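Local atomic coordinates of ESSC (Geobacillus thermodenitrificans, PDB entry 5FWH), a protein that is a component of the bacterial type VII secretion apparatus, its N-terminal forkhead-associated region probably serving in protein-protein contacts of an FtsK/SpoIIIE-type ATPase. Residues Val169-Glu172 with Leu176-Thr179. Residues are numbered along the deposited sequence; the frame is centred on the assembly and turned at random.
Sequences VFIE and LAVT
Val-169 and Ala-177 face each other as an antiparallel hydrogen-bonded pair, joined by two nearly straight backbone bonds of 2.8 Å, Val-169 N to Ala-177 O and Ala-177 N to Val-169 O. One residue on, Phe-170 and Leu-176 form a non-hydrogen-bonded pair, and here the CA atoms draw in to 4.5 Å. The main side-chain contact across the strands belongs to this second pair. Leu-176 CD1 sits 4.0 Å from the centroid of the Phe-170 ring and 4° off its normal, so the methyl lies over the middle of one face in a CH-pi contact. Two torsions bring them together: CG of Leu-176 stands opposite its own backbone N (chi1 173°), while CG of Phe-170 is turned beside its own N. Contact also reaches the base of the leucine, since Phe-170 CE1 lies 4.0 Å from Leu-176 CB. The same ring stacks with Trp-132 and touches Leu-155 and Val-100, which places this side of the hairpin against the buried interior. Val-169 and Ala-177 point to the opposite face of the sheet; there Ala-177 CB is approached by Ile-171 CG1 at 4.3 Å, a looser apolar touch. Ala-177 also packs on Val-97 of strand 94-99, the next strand of the sheet. Beyond Phe-170 the regular pairing breaks: Ile-171 and Glu-172 both face a single residue of the partner strand, a classic beta bulge where the chain turns a corner. The whole is a bulged beta hairpin of strands 166-170 and 175-180, within an antiparallel sheet consistent with the beta sandwich of forkhead-associated domains.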
loop_
_atom_site.group_PDB
_atom_site.type_symbol
_atom_site.label_atom_id
_atom_site.label_comp_id
_atom_site.label_asym_id
_atom_site.label_seq_id
_atom_site.Cartn_x
_atom_site.Cartn_y
_atom_site.Cartn_z
ATOM N N VAL A 169 8.895 4.290 3.830
ATOM C CA VAL A 169 10.279 3.902 3.423
ATOM C C VAL A 169 11.269 4.700 4.240
ATOM O O VAL A 169 11.172 5.917 4.281
ATOM C CB VAL A 169 10.581 4.147 1.934
ATOM C CG1 VAL A 169 11.862 3.434 1.534
ATOM C CG2 VAL A 169 9.453 3.616 1.057
ATOM N N PHE A 170 12.176 4.027 4.956
ATOM C CA PHE A 170 13.308 4.718 5.551
ATOM C C PHE A 170 14.259 5.047 4.367
ATOM O O PHE A 170 14.755 4.153 3.625
ATOM C CB PHE A 170 14.009 3.878 6.637
ATOM C CG PHE A 170 13.354 3.998 8.004
ATOM C CD1 PHE A 170 13.540 5.135 8.772
ATOM C CD2 PHE A 170 12.509 2.997 8.474
ATOM C CE1 PHE A 170 12.926 5.262 9.994
ATOM C CE2 PHE A 170 11.877 3.106 9.691
ATOM C CZ PHE A 170 12.083 4.252 10.465
ATOM N N ILE A 171 14.479 6.323 4.172
ATOM C CA ILE A 171 15.471 6.760 3.204
ATOM C C ILE A 171 16.844 6.476 3.821
ATOM O O ILE A 171 17.730 5.954 3.163
ATOM C CB ILE A 171 15.416 8.274 2.961
ATOM C CG1 ILE A 171 14.074 8.706 2.355
ATOM C CG2 ILE A 171 16.592 8.714 2.094
ATOM C CD1 ILE A 171 13.757 8.141 0.996
ATOM N N GLU A 172 16.971 6.914 5.076
ATOM C CA GLU A 172 18.123 6.765 5.940
ATOM C C GLU A 172 17.567 6.344 7.289
ATOM O O GLU A 172 16.334 6.397 7.541
ATOM C CB GLU A 172 18.836 8.123 6.045
ATOM C CG GLU A 172 19.983 8.307 7.052
ATOM C CD GLU A 172 21.128 7.315 6.963
ATOM O OE1 GLU A 172 20.932 6.122 7.335
ATOM O OE2 GLU A 172 22.237 7.754 6.573
ATOM N N LEU A 176 12.204 9.139 7.442
ATOM C CA LEU A 176 11.096 8.253 7.125
ATOM C C LEU A 176 10.145 8.930 6.159
ATOM O O LEU A 176 9.609 9.996 6.486
ATOM C CB LEU A 176 10.384 7.885 8.414
ATOM C CG LEU A 176 9.109 7.097 8.223
ATOM C CD1 LEU A 176 9.467 5.737 7.635
ATOM C CD2 LEU A 176 8.396 7.021 9.551
ATOM N N ALA A 177 9.981 8.344 4.973
ATOM C CA ALA A 177 9.120 8.906 3.974
ATOM C C ALA A 177 7.861 8.117 3.958
ATOM O O ALA A 177 7.871 6.873 4.039
ATOM C CB ALA A 177 9.752 8.935 2.612
ATOM N N VAL A 178 6.778 8.853 3.971
ATOM C CA VAL A 178 5.435 8.317 3.935
ATOM C C VAL A 178 4.669 8.784 2.720
ATOM O O VAL A 178 4.616 9.971 2.521
ATOM C CB VAL A 178 4.678 8.788 5.178
ATOM C CG1 VAL A 178 3.245 8.223 5.166
ATOM C CG2 VAL A 178 5.492 8.386 6.384
ATOM N N THR A 179 4.110 7.898 1.885
ATOM C CA THR A 179 3.356 8.368 0.708
ATOM C C THR A 179 1.949 7.878 0.869
ATOM O O THR A 179 1.746 6.770 1.339
ATOM C CB THR A 179 3.970 7.906 -0.609
ATOM O OG1 THR A 179 5.310 8.375 -0.601
ATOM C CG2 THR A 179 3.248 8.511 -1.813
#